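Local coordinates for protein hydroxyethylphosphonate dioxygenase (Streptomyces albus, PDB 6B9R) that catalyses the iron- and oxygen-dependent oxidation of 2-hydroxyethylphosphonate, probably to hydroxymethylphosphonate, at residues A[24-30]-A[67-71]; A[35-41]-A[63-68]; A[78-82]-A[116-120]; A[236-242]-A[295-300]; A[340-344]-A[361-365]. All coordinates share one frame; numbering follows the deposited sequence.

Contact 1 (A[24-30]-A[67-71]); sequences AANDLKR and AWPLN. With 2HE ((2-hydroxyethyl)phosphonic acid), chain Q.
Ala-24, near the end of helix 10-27, sets its CB 3.6 Å from CD2 of Leu-70, and one residue on the CB of Ala-25 lies 4.0 Å from CH2 of Trp-68. Leu-28 carries the largest share of this side by dividing its methyls. CD1 sits over one face of the indole, 3.8 Å from the centroid of the five-membered ring and 28° off the normal, a CH-pi contact, whereas CD2 meets CG of Pro-69 tip to tip at 3.9 Å. A Schellman motif ends the helix here, with Lys-29 as its C-prime residue. That turn sends Lys-29 to the active site, CE lying 3.2 Å from O2 of the bound 2-hydroxyethylphosphonate, which is also hydrogen-bonded by Arg-103, Tyr-111 and Asn-146 of the second subunit and by Trp-449. Arg-30 slides past the indole in the opposite direction, CG 4.0 Å from Trp-68 NE1; its NH2 bonds Leu-28 O at 2.8 Å, while NE pairs with Asp-38, whose carboxylate also takes the Trp-68 N-H. Without the indole, as with an alanine here, Leu-28 CD1 would probably face a gap and Arg-30 would lose its aromatic neighbour. With no direct hydrogen bond between the segments, apolar cover does the joining, and Asp-38 links Arg-30 to the indole from outside.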
# COMPACT_ATOMS: atom_id res chain seq x y z
N ALA A 24 -3.88 11.07 -15.12
CA ALA A 24 -5.28 10.72 -14.94
C ALA A 24 -6.01 10.69 -16.27
O ALA A 24 -6.82 9.79 -16.53
CB ALA A 24 -5.97 11.72 -14.00
N ALA A 25 -5.73 11.67 -17.12
CA ALA A 25 -6.36 11.72 -18.44
C ALA A 25 -5.93 10.54 -19.30
O ALA A 25 -6.76 9.87 -19.91
CB ALA A 25 -6.02 13.04 -19.11
N ASN A 26 -4.62 10.26 -19.34
CA ASN A 26 -4.12 9.07 -20.04
C ASN A 26 -4.83 7.81 -19.57
O ASN A 26 -5.20 6.95 -20.38
CB ASN A 26 -2.62 8.92 -19.83
CG ASN A 26 -1.80 9.84 -20.69
OD1 ASN A 26 -2.30 10.50 -21.61
ND2 ASN A 26 -0.50 9.89 -20.41
N ASP A 27 -4.98 7.65 -18.24
CA ASP A 27 -5.56 6.43 -17.70
C ASP A 27 -7.02 6.26 -18.08
O ASP A 27 -7.51 5.13 -18.20
CB ASP A 27 -5.41 6.40 -16.17
CG ASP A 27 -3.98 6.16 -15.74
OD1 ASP A 27 -3.12 5.91 -16.60
OD2 ASP A 27 -3.73 6.22 -14.52
N LEU A 28 -7.73 7.37 -18.30
CA LEU A 28 -9.12 7.35 -18.71
C LEU A 28 -9.28 7.37 -20.22
O LEU A 28 -10.41 7.50 -20.71
CB LEU A 28 -9.88 8.53 -18.08
CG LEU A 28 -10.25 8.24 -16.61
CD1 LEU A 28 -10.58 9.53 -15.83
CD2 LEU A 28 -11.44 7.30 -16.55
N LYS A 29 -8.18 7.24 -20.97
CA LYS A 29 -8.21 7.34 -22.43
C LYS A 29 -8.92 8.63 -22.87
O LYS A 29 -9.73 8.64 -23.81
CB LYS A 29 -8.85 6.10 -23.05
CG LYS A 29 -8.16 4.78 -22.62
CD LYS A 29 -6.65 4.85 -22.89
CE LYS A 29 -5.96 3.48 -22.83
NZ LYS A 29 -5.95 2.91 -21.46
N ARG A 30 -8.61 9.73 -22.19
CA ARG A 30 -9.04 11.07 -22.59
C ARG A 30 -7.82 11.82 -23.12
O ARG A 30 -6.92 12.17 -22.35
CB ARG A 30 -9.66 11.81 -21.41
CG ARG A 30 -10.78 11.02 -20.68
CD ARG A 30 -11.87 10.63 -21.67
NE ARG A 30 -13.22 10.52 -21.10
CZ ARG A 30 -13.75 9.39 -20.64
NH1 ARG A 30 -15.00 9.40 -20.17
NH2 ARG A 30 -13.06 8.26 -20.63
N ALA A 67 -16.63 15.05 -12.99
CA ALA A 67 -16.75 14.60 -14.38
C ALA A 67 -16.21 13.19 -14.58
O ALA A 67 -16.72 12.44 -15.42
CB ALA A 67 -16.01 15.55 -15.31
N TRP A 68 -15.19 12.80 -13.82
CA TRP A 68 -14.48 11.55 -14.02
C TRP A 68 -14.62 10.68 -12.78
O TRP A 68 -14.87 11.19 -11.68
CB TRP A 68 -12.98 11.79 -14.28
CG TRP A 68 -12.63 12.34 -15.62
CD1 TRP A 68 -13.40 12.31 -16.76
CD2 TRP A 68 -11.41 13.00 -15.97
NE1 TRP A 68 -12.71 12.92 -17.80
CE2 TRP A 68 -11.50 13.36 -17.34
CE3 TRP A 68 -10.25 13.34 -15.26
CZ2 TRP A 68 -10.46 14.02 -18.00
CZ3 TRP A 68 -9.23 14.00 -15.92
CH2 TRP A 68 -9.35 14.34 -17.28
N PRO A 69 -14.47 9.33 -12.91
CA PRO A 69 -14.53 8.44 -11.75
C PRO A 69 -13.24 8.40 -10.95
O PRO A 69 -12.66 7.33 -10.72
CB PRO A 69 -14.83 7.08 -12.39
CG PRO A 69 -14.14 7.15 -13.70
CD PRO A 69 -14.39 8.58 -14.18
N LEU A 70 -12.76 9.57 -10.54
CA LEU A 70 -11.61 9.62 -9.66
C LEU A 70 -11.89 10.60 -8.52
O LEU A 70 -12.93 11.27 -8.49
CB LEU A 70 -10.32 10.00 -10.42
CG LEU A 70 -10.28 11.22 -11.34
CD1 LEU A 70 -10.52 12.56 -10.64
CD2 LEU A 70 -8.96 11.25 -12.07
N ASN A 71 -10.94 10.66 -7.59
CA ASN A 71 -11.05 11.48 -6.40
C ASN A 71 -10.10 12.66 -6.46
O ASN A 71 -9.06 12.61 -7.13
CB ASN A 71 -10.73 10.63 -5.16
CG ASN A 71 -11.58 9.41 -5.10
OD1 ASN A 71 -12.76 9.49 -4.75
ND2 ASN A 71 -11.01 8.27 -5.49
O3 2HE Q . -3.09 2.68 -27.18
P 2HE Q . -4.18 1.98 -26.23
O1 2HE Q . -3.55 1.45 -24.97
O2 2HE Q . -5.30 3.10 -25.90
CA 2HE Q . -4.93 0.57 -27.04
CB 2HE Q . -5.78 -0.09 -25.97
O4 2HE Q . -4.96 -0.39 -24.84

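Contact 2 (A[35-41]-A[63-68]); sequences AEADLGL and RAAQAW
Trp-68 NE1 donates to Asp-38 OD2 at 2.9 Å in a nearly straight bond (171°). The oxygen lies in the indole plane but is met on its anti side, and the carboxylate stands 84° to the ring. Leu-39 covers the indole face opposite the one Leu-28 occupies: its CD2 is 4.0 Å from the centroid of the six-membered ring, almost on the normal, a CH-pi contact. The same methyl approaches CB of Ala-64 to 3.7 Å, so it is wedged between the ring and helix 58-67. Ala-35 CB closes the ring edge, 3.9 Å from CZ2 of Trp-68. At the other end Arg-63 NH1 bonds the carbonyl O of Leu-39 at 2.7 Å, arriving close to the direction of the C=O bond; a bend at chi3 (59°) turns the guanidinium toward that carbonyl.

A second shell fixes these groups. Asp-38 OD2 also pairs with Arg-30 NE, Arg-63 NH2 with Asp-59, and Phe-46 of helix 46-51 packs on Ala-35 and Leu-39. The short helical segments 35-39 and 63-67 cross nearly at right angles, their axes 10.1 Å apart. An indole pinned at its N-H, edge and face is thus fixed in rotation, and the charge on Arg-63 would probably stabilise the Leu-39 carbonyl near the end of helix 32-39.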
# COMPACT_ATOMS: atom_id res chain seq x y z
N ALA A 35 -10.35 15.54 -22.83
CA ALA A 35 -10.26 16.02 -21.45
C ALA A 35 -10.84 17.43 -21.32
O ALA A 35 -11.51 17.75 -20.32
CB ALA A 35 -8.81 15.98 -20.95
N GLU A 36 -10.59 18.29 -22.31
CA GLU A 36 -11.17 19.63 -22.30
C GLU A 36 -12.69 19.57 -22.31
O GLU A 36 -13.37 20.32 -21.60
CB GLU A 36 -10.66 20.44 -23.50
CG GLU A 36 -9.16 20.77 -23.43
CD GLU A 36 -8.55 21.00 -24.80
OE1 GLU A 36 -9.28 20.90 -25.82
OE2 GLU A 36 -7.33 21.28 -24.87
N ALA A 37 -13.25 18.68 -23.14
CA ALA A 37 -14.70 18.53 -23.20
C ALA A 37 -15.26 18.04 -21.87
O ALA A 37 -16.26 18.57 -21.38
CB ALA A 37 -15.09 17.59 -24.33
N ASP A 38 -14.62 17.03 -21.27
CA ASP A 38 -15.10 16.50 -19.99
C ASP A 38 -14.96 17.53 -18.86
O ASP A 38 -15.83 17.61 -17.98
CB ASP A 38 -14.33 15.23 -19.60
CG ASP A 38 -14.61 14.06 -20.53
OD1 ASP A 38 -15.51 14.15 -21.38
OD2 ASP A 38 -13.89 13.05 -20.41
N LEU A 39 -13.88 18.29 -18.85
CA LEU A 39 -13.61 19.19 -17.73
C LEU A 39 -14.14 20.60 -17.95
O LEU A 39 -13.96 21.45 -17.08
CB LEU A 39 -12.10 19.24 -17.45
CG LEU A 39 -11.41 17.91 -17.12
CD1 LEU A 39 -9.89 18.07 -17.04
CD2 LEU A 39 -11.92 17.31 -15.82
N GLY A 40 -14.78 20.86 -19.09
CA GLY A 40 -15.21 22.22 -19.38
C GLY A 40 -14.08 23.20 -19.51
O GLY A 40 -14.22 24.36 -19.13
N LEU A 41 -12.94 22.77 -20.04
CA LEU A 41 -11.83 23.68 -20.27
C LEU A 41 -11.93 24.28 -21.67
O LEU A 41 -12.56 23.71 -22.57
CB LEU A 41 -10.51 22.94 -20.11
CG LEU A 41 -10.27 22.38 -18.70
CD1 LEU A 41 -9.02 21.53 -18.68
CD2 LEU A 41 -10.16 23.52 -17.70
N ARG A 63 -13.93 19.78 -10.12
CA ARG A 63 -14.67 19.47 -11.34
C ARG A 63 -14.24 18.13 -11.92
O ARG A 63 -15.08 17.37 -12.44
CB ARG A 63 -14.47 20.58 -12.37
CG ARG A 63 -15.30 21.83 -12.07
CD ARG A 63 -14.61 23.09 -12.56
NE ARG A 63 -14.36 23.07 -14.00
CZ ARG A 63 -13.51 23.89 -14.60
NH1 ARG A 63 -13.32 23.82 -15.92
NH2 ARG A 63 -12.83 24.79 -13.90
N ALA A 64 -12.95 17.80 -11.82
CA ALA A 64 -12.46 16.53 -12.35
C ALA A 64 -13.03 15.34 -11.58
O ALA A 64 -13.39 14.32 -12.18
CB ALA A 64 -10.94 16.50 -12.34
N ALA A 65 -13.15 15.47 -10.25
CA ALA A 65 -13.76 14.41 -9.44
C ALA A 65 -15.25 14.25 -9.72
O ALA A 65 -15.81 13.19 -9.41
CB ALA A 65 -13.54 14.67 -7.95
N GLN A 66 -15.90 15.29 -10.26
CA GLN A 66 -17.30 15.17 -10.64
C GLN A 66 -17.45 14.59 -12.04
O GLN A 66 -18.29 13.71 -12.27
CB GLN A 66 -18.00 16.54 -10.56
CG GLN A 66 -18.23 17.04 -9.15
N ALA A 67 -16.63 15.05 -12.99
CA ALA A 67 -16.75 14.60 -14.38
C ALA A 67 -16.21 13.19 -14.58
O ALA A 67 -16.72 12.44 -15.42
CB ALA A 67 -16.01 15.55 -15.31
N TRP A 68 -15.19 12.80 -13.82
CA TRP A 68 -14.48 11.55 -14.02
C TRP A 68 -14.62 10.68 -12.78
O TRP A 68 -14.87 11.19 -11.68
CB TRP A 68 -12.98 11.79 -14.28
CG TRP A 68 -12.63 12.34 -15.62
CD1 TRP A 68 -13.40 12.31 -16.76
CD2 TRP A 68 -11.41 13.00 -15.97
NE1 TRP A 68 -12.71 12.92 -17.80
CE2 TRP A 68 -11.50 13.36 -17.34
CE3 TRP A 68 -10.25 13.34 -15.26
CZ2 TRP A 68 -10.46 14.02 -18.00
CZ3 TRP A 68 -9.23 14.00 -15.92
CH2 TRP A 68 -9.35 14.34 -17.28

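Contact 3 (A[78-82]-A[116-120]); sequences IHNDT and MSRQA
Asp-81 and Arg-118 cross with the carboxylate and guanidinium planes 68° apart, so their salt bridge is made through one oxygen and not side by side. OD2 of Asp-81 takes NH1 of Arg-118 on its anti lone pair at 2.9 Å, and on the syn side it takes the backbone N of Arg-118 at 2.8 Å in a nearly straight bond (172°). The other oxygen, OD1, uses its syn lone pair for the hydroxyl of Ser-117, the short bond OG to OD1 being 2.6 Å, and has a further salt bridge from Arg-87. With Asp-81 CG placed between the backbone N and the carbonyl carbon (chi1 57°), the carboxylate can face all these donors at once.

Neither segment is regular helix or strand; turns shape both loops. Asn-80 OD1 accepts from Thr-82 N at 2.9 Å, an Asx turn, while Ser-117 OG accepts from Gln-119 N at 3.0 Å, an ST turn within the type I beta turn 117-120.

Gln-119 runs extended beyond CG alongside 79-82, passing the Asp-81 side chain in the opposite direction. Its OE1 receives weak bonds from the backbone N atoms of Asp-81 and Thr-82, and its NE2 shares a water with Asn-80 ND2 and Thr-82 O as well as bonding Thr-222 of the second subunit. Its CG covers the carbonyl O of His-79 at 3.3 Å, a buried oxygen with no polar partner in the model. The straight chain of Arg-118 lays CD 3.6 Å from CB of His-79, whose NE2 bonds Glu-72 of the second subunit.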
# COMPACT_ATOMS: atom_id res chain seq x y z
N ILE A 78 2.03 15.05 -2.91
CA ILE A 78 2.39 15.37 -1.55
C ILE A 78 3.53 16.38 -1.59
O ILE A 78 4.09 16.68 -2.64
CB ILE A 78 2.75 14.12 -0.72
CG1 ILE A 78 4.02 13.44 -1.21
CG2 ILE A 78 1.58 13.14 -0.68
CD1 ILE A 78 4.65 12.52 -0.14
N HIS A 79 3.86 16.94 -0.44
CA HIS A 79 4.91 17.93 -0.35
C HIS A 79 6.26 17.24 -0.15
O HIS A 79 6.35 16.16 0.43
CB HIS A 79 4.67 18.89 0.81
CG HIS A 79 3.39 19.67 0.69
ND1 HIS A 79 3.37 21.05 0.63
CD2 HIS A 79 2.10 19.27 0.63
CE1 HIS A 79 2.12 21.46 0.53
NE2 HIS A 79 1.33 20.40 0.53
N ASN A 80 7.30 17.88 -0.65
CA ASN A 80 8.68 17.52 -0.34
C ASN A 80 9.18 18.59 0.62
O ASN A 80 9.35 19.74 0.22
CB ASN A 80 9.54 17.44 -1.60
CG ASN A 80 10.97 16.98 -1.29
OD1 ASN A 80 11.53 17.29 -0.24
ND2 ASN A 80 11.56 16.22 -2.20
N ASP A 81 9.37 18.22 1.88
CA ASP A 81 9.95 19.12 2.86
C ASP A 81 11.32 18.64 3.34
O ASP A 81 11.82 19.15 4.34
CB ASP A 81 8.99 19.33 4.05
CG ASP A 81 8.60 18.03 4.73
OD1 ASP A 81 9.36 17.05 4.62
OD2 ASP A 81 7.53 17.99 5.39
N THR A 82 11.93 17.69 2.62
CA THR A 82 13.27 17.18 2.92
C THR A 82 14.14 17.27 1.66
O THR A 82 14.58 16.25 1.12
CB THR A 82 13.18 15.74 3.42
OG1 THR A 82 12.06 15.62 4.32
CG2 THR A 82 14.45 15.34 4.15
N MET A 116 9.97 15.47 11.87
CA MET A 116 8.86 14.89 11.12
C MET A 116 8.96 15.34 9.67
O MET A 116 9.72 16.25 9.33
CB MET A 116 7.51 15.34 11.66
CG MET A 116 7.13 14.70 12.92
SD MET A 116 5.51 15.15 13.50
CE MET A 116 5.89 16.59 14.49
N SER A 117 8.14 14.72 8.82
CA SER A 117 8.13 15.06 7.40
C SER A 117 6.78 14.71 6.78
O SER A 117 6.17 13.70 7.14
CB SER A 117 9.24 14.31 6.65
OG SER A 117 9.12 14.50 5.24
N ARG A 118 6.35 15.54 5.83
CA ARG A 118 5.16 15.22 5.05
C ARG A 118 5.37 14.03 4.12
O ARG A 118 4.40 13.55 3.52
CB ARG A 118 4.75 16.46 4.25
CG ARG A 118 4.30 17.61 5.15
CD ARG A 118 4.18 18.91 4.36
NE ARG A 118 3.86 20.05 5.22
CZ ARG A 118 4.75 20.72 5.95
NH1 ARG A 118 6.03 20.36 5.94
NH2 ARG A 118 4.38 21.77 6.68
N GLN A 119 6.60 13.56 3.99
CA GLN A 119 6.93 12.41 3.16
C GLN A 119 6.85 11.10 3.93
O GLN A 119 7.07 10.04 3.34
CB GLN A 119 8.33 12.60 2.57
CG GLN A 119 8.40 13.79 1.58
CD GLN A 119 9.81 14.31 1.34
OE1 GLN A 119 10.24 15.25 2.00
NE2 GLN A 119 10.52 13.71 0.37
N ALA A 120 6.54 11.14 5.23
CA ALA A 120 6.63 9.95 6.07
C ALA A 120 5.56 9.99 7.16
O ALA A 120 5.06 11.06 7.52
CB ALA A 120 8.01 9.85 6.72
O HOH W 1 13.39 14.45 -0.75

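Contact 4 (A[236-242]-A[295-300]); sequences GDHGAML and ELLVPH
Leu-296 O accepts from a water at 2.7 Å, and the same water donates to His-238 O, bridging the two segments. The bridge joins the start of helix 238-249 to the loop that follows helix 279-288, closing a helical bundle consistent with the Cro/C1-type helix-turn-helix fold assigned to this part of the chain. Asp-237 is the N-cap: its OD1 accepts from Ala-240 N at 3.2 Å, from above the carboxylate plane.

His-238 meets the loop with both edge and face. Its CD2 lies 3.4 Å from the carbonyl O of Leu-296, in the ring plane, while Val-298 lies over one face; ND1 has its stronger bond with Pro-274 O. Val-298 also sends CG2 to 3.5 Å from CB of Met-241. With CG anti to the backbone N (chi1 -173°), Met-241 then bends its chain across the loop, putting CG 3.4 Å from Glu-295 O.

On the far side of the loop Leu-297 and Pro-299 pack against Leu-297 and Phe-429 of the second subunit. Gly-236 N gives Pro-299 O a weak bond. Gly-236, at positive phi, has no side chain to collide with His-300, and Gly-236 CA rests over that ring, 4.1 Å from the centroid.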
# COMPACT_ATOMS: atom_id res chain seq x y z
N GLY A 236 -0.80 -15.65 11.84
CA GLY A 236 -0.49 -17.05 12.03
C GLY A 236 -1.50 -18.04 11.51
O GLY A 236 -1.23 -19.25 11.55
N ASP A 237 -2.66 -17.60 11.02
CA ASP A 237 -3.69 -18.54 10.56
C ASP A 237 -3.49 -18.83 9.08
O ASP A 237 -4.05 -18.16 8.20
CB ASP A 237 -5.09 -17.99 10.82
CG ASP A 237 -6.16 -19.05 10.69
OD1 ASP A 237 -5.91 -20.10 10.06
OD2 ASP A 237 -7.27 -18.84 11.23
N HIS A 238 -2.71 -19.88 8.80
CA HIS A 238 -2.41 -20.23 7.42
C HIS A 238 -3.61 -20.83 6.70
O HIS A 238 -3.76 -20.63 5.49
CB HIS A 238 -1.22 -21.19 7.37
CG HIS A 238 0.07 -20.55 7.76
ND1 HIS A 238 0.48 -20.44 9.07
CD2 HIS A 238 1.01 -19.93 7.01
CE1 HIS A 238 1.64 -19.80 9.11
NE2 HIS A 238 1.98 -19.48 7.88
N GLY A 239 -4.45 -21.58 7.41
CA GLY A 239 -5.64 -22.12 6.78
C GLY A 239 -6.56 -21.03 6.25
O GLY A 239 -7.15 -21.17 5.18
N ALA A 240 -6.68 -19.92 7.00
CA ALA A 240 -7.53 -18.82 6.55
C ALA A 240 -6.96 -18.16 5.30
O ALA A 240 -7.71 -17.78 4.39
CB ALA A 240 -7.68 -17.78 7.67
N MET A 241 -5.64 -17.98 5.27
CA MET A 241 -4.94 -17.47 4.10
C MET A 241 -5.19 -18.36 2.89
O MET A 241 -5.51 -17.87 1.80
CB MET A 241 -3.45 -17.38 4.42
CG MET A 241 -2.56 -16.72 3.39
SD MET A 241 -2.79 -14.94 3.40
CE MET A 241 -3.80 -14.86 1.95
N LEU A 242 -5.05 -19.68 3.05
CA LEU A 242 -5.33 -20.60 1.96
C LEU A 242 -6.78 -20.48 1.51
O LEU A 242 -7.06 -20.37 0.30
CB LEU A 242 -5.01 -22.03 2.38
CG LEU A 242 -5.33 -23.11 1.35
CD1 LEU A 242 -4.50 -22.90 0.08
CD2 LEU A 242 -5.09 -24.50 1.94
N GLU A 295 2.74 -15.67 -0.75
CA GLU A 295 1.37 -15.24 -0.49
C GLU A 295 0.57 -16.22 0.36
O GLU A 295 -0.53 -15.85 0.81
CB GLU A 295 0.64 -15.00 -1.82
CG GLU A 295 1.28 -13.89 -2.63
CD GLU A 295 1.17 -12.53 -1.93
OE1 GLU A 295 0.21 -12.32 -1.15
OE2 GLU A 295 2.04 -11.66 -2.17
N LEU A 296 1.06 -17.43 0.61
CA LEU A 296 0.38 -18.39 1.48
C LEU A 296 0.94 -18.40 2.89
O LEU A 296 0.44 -19.14 3.74
CB LEU A 296 0.46 -19.80 0.88
CG LEU A 296 -0.18 -20.00 -0.50
CD1 LEU A 296 0.01 -21.46 -0.95
CD2 LEU A 296 -1.65 -19.64 -0.50
N LEU A 297 1.98 -17.61 3.16
CA LEU A 297 2.60 -17.51 4.48
C LEU A 297 2.02 -16.31 5.22
O LEU A 297 1.78 -15.26 4.62
CB LEU A 297 4.11 -17.37 4.36
CG LEU A 297 4.86 -18.58 3.80
CD1 LEU A 297 6.36 -18.31 3.85
CD2 LEU A 297 4.52 -19.83 4.62
N VAL A 298 1.80 -16.47 6.52
CA VAL A 298 1.18 -15.45 7.35
C VAL A 298 2.17 -15.11 8.47
O VAL A 298 2.69 -16.02 9.11
CB VAL A 298 -0.16 -15.91 7.95
CG1 VAL A 298 -0.85 -14.76 8.67
CG2 VAL A 298 -1.06 -16.47 6.87
N PRO A 299 2.46 -13.84 8.73
CA PRO A 299 3.37 -13.53 9.82
C PRO A 299 2.74 -13.86 11.15
O PRO A 299 1.52 -13.83 11.31
CB PRO A 299 3.60 -12.02 9.67
CG PRO A 299 2.35 -11.54 9.05
CD PRO A 299 1.94 -12.63 8.08
N HIS A 300 3.60 -14.25 12.09
CA HIS A 300 3.20 -14.36 13.48
C HIS A 300 3.50 -13.05 14.17
O HIS A 300 4.23 -12.20 13.66
CB HIS A 300 3.93 -15.51 14.16
CG HIS A 300 3.63 -16.85 13.56
ND1 HIS A 300 2.64 -17.68 14.05
CD2 HIS A 300 4.17 -17.50 12.50
CE1 HIS A 300 2.60 -18.79 13.32
NE2 HIS A 300 3.52 -18.70 12.38
O HOH W 2 -1.43 -21.11 3.68

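Contact 5 (A[340-344]-A[361-365]); sequences PHTTS and TYQHQ
Tyr-362 has CG placed between its backbone N and carbonyl carbon (chi1 62°), which throws the ring across to His-341, whose own CG stands beside the backbone N. Tyr-362 OH and His-341 ND1 meet at 2.5 Å in a short hydrogen bond whose direction is not settled. The hydroxyl lies at the imidazole edge, near its plane, with the two rings turned 83° to each other.

Gln-363 reaches out with an extended chain. Its NE2 donates to His-341 O at 2.7 Å, almost straight (177°), though it approaches from above the carbonyl plane, and also to Thr-343 OG1 at 3.2 Å. Both acceptors lie in the amide plane. OE1 is held by Thr-361 OG1 at 2.7 Å, and that hydroxyl accepts from Gln-363 N, an ST turn, so the amide is fixed at both ends. A leucine at Gln-363 would probably leave His-341 O and the Thr-361 hydroxyl without this polar mate. Strands 343-349 and 364-369 flank strand 412-419 in one antiparallel sheet, consistent with the cupin-type beta fold of this enzyme family. Thr-343 also bonds Ala-248 O of the second subunit. Side-chain hydrogen bonds, one of them to a backbone carbonyl, thus join the starts of two non-adjacent strands that share no backbone pairing here.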
# COMPACT_ATOMS: atom_id res chain seq x y z
N PRO A 340 7.67 -6.28 9.77
CA PRO A 340 9.06 -6.68 9.50
C PRO A 340 9.95 -5.52 9.06
O PRO A 340 11.17 -5.61 9.21
CB PRO A 340 8.91 -7.72 8.38
CG PRO A 340 7.64 -7.23 7.63
CD PRO A 340 6.73 -6.83 8.78
N HIS A 341 9.38 -4.45 8.53
CA HIS A 341 10.16 -3.32 8.05
C HIS A 341 10.40 -2.26 9.12
O HIS A 341 10.92 -1.19 8.80
CB HIS A 341 9.48 -2.70 6.84
CG HIS A 341 9.03 -3.72 5.84
ND1 HIS A 341 9.93 -4.53 5.16
CD2 HIS A 341 7.80 -4.12 5.46
CE1 HIS A 341 9.26 -5.35 4.37
NE2 HIS A 341 7.96 -5.13 4.54
N THR A 342 10.03 -2.53 10.37
CA THR A 342 10.34 -1.64 11.47
C THR A 342 11.58 -2.17 12.18
O THR A 342 11.58 -3.30 12.67
CB THR A 342 9.16 -1.52 12.45
OG1 THR A 342 8.09 -0.83 11.80
CG2 THR A 342 9.57 -0.73 13.68
N THR A 343 12.64 -1.36 12.19
CA THR A 343 13.87 -1.67 12.93
C THR A 343 14.08 -0.56 13.95
O THR A 343 14.10 0.62 13.59
CB THR A 343 15.09 -1.73 12.01
OG1 THR A 343 14.87 -2.69 10.98
CG2 THR A 343 16.37 -2.11 12.80
N SER A 344 14.24 -0.94 15.21
CA SER A 344 14.52 0.02 16.27
C SER A 344 15.87 -0.31 16.89
O SER A 344 16.14 -1.48 17.22
CB SER A 344 13.40 -0.02 17.32
OG SER A 344 13.24 -1.34 17.82
N THR A 361 19.01 1.84 3.00
CA THR A 361 17.87 0.99 3.24
C THR A 361 16.65 1.58 2.54
O THR A 361 16.58 2.79 2.29
CB THR A 361 17.58 0.80 4.75
OG1 THR A 361 16.38 0.04 4.91
CG2 THR A 361 17.41 2.16 5.45
N TYR A 362 15.69 0.70 2.23
CA TYR A 362 14.39 1.13 1.73
C TYR A 362 13.54 1.82 2.80
O TYR A 362 12.47 2.34 2.46
CB TYR A 362 13.63 -0.07 1.18
CG TYR A 362 13.33 -1.14 2.22
CD1 TYR A 362 14.25 -2.14 2.52
CD2 TYR A 362 12.12 -1.15 2.90
CE1 TYR A 362 13.96 -3.12 3.46
CE2 TYR A 362 11.82 -2.10 3.84
CZ TYR A 362 12.75 -3.09 4.12
OH TYR A 362 12.43 -4.04 5.05
N GLN A 363 13.96 1.80 4.06
CA GLN A 363 13.16 2.36 5.14
C GLN A 363 13.38 3.86 5.26
O GLN A 363 14.46 4.37 4.96
CB GLN A 363 13.54 1.71 6.48
CG GLN A 363 13.31 0.22 6.53
CD GLN A 363 14.23 -0.43 7.53
OE1 GLN A 363 15.45 -0.36 7.40
NE2 GLN A 363 13.65 -1.05 8.55
N HIS A 364 12.33 4.57 5.70
CA HIS A 364 12.51 5.88 6.31
C HIS A 364 13.34 5.73 7.58
O HIS A 364 13.26 4.70 8.25
CB HIS A 364 11.16 6.51 6.69
CG HIS A 364 10.25 6.75 5.53
ND1 HIS A 364 10.27 7.91 4.79
CD2 HIS A 364 9.27 5.98 4.99
CE1 HIS A 364 9.35 7.86 3.85
NE2 HIS A 364 8.73 6.69 3.94
N GLN A 365 14.07 6.77 7.97
CA GLN A 365 14.79 6.71 9.24
C GLN A 365 14.55 7.97 10.06
O GLN A 365 14.47 9.07 9.52
CB GLN A 365 16.30 6.51 9.04
CG GLN A 365 16.60 5.27 8.22
CD GLN A 365 18.07 4.99 8.12
OE1 GLN A 365 18.72 4.66 9.13
NE2 GLN A 365 18.62 5.11 6.92

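Contacts 1 and 2 are two halves of one helical cluster: they share Trp-68, and Asp-38 of one pairs with Arg-30 of the other. Contact 2 is partly buried with exposed residues at its margin; the other four are buried. Contact 1 is apolar between its segments, contact 2 adds two hydrogen bonds, and contact 3, between loops, is mostly polar and charged. Contact 5 is polar too, made by side-chain hydrogen bonds at the starts of two strands of one sheet. It touches contact 3 where Gln-119 and Ala-120 pack on His-364, at the start of strand 364-369. Contact 4, on the opposite side of the chain's centre from contact 3, mixes apolar packing with a water bridge. All five reach the second subunit.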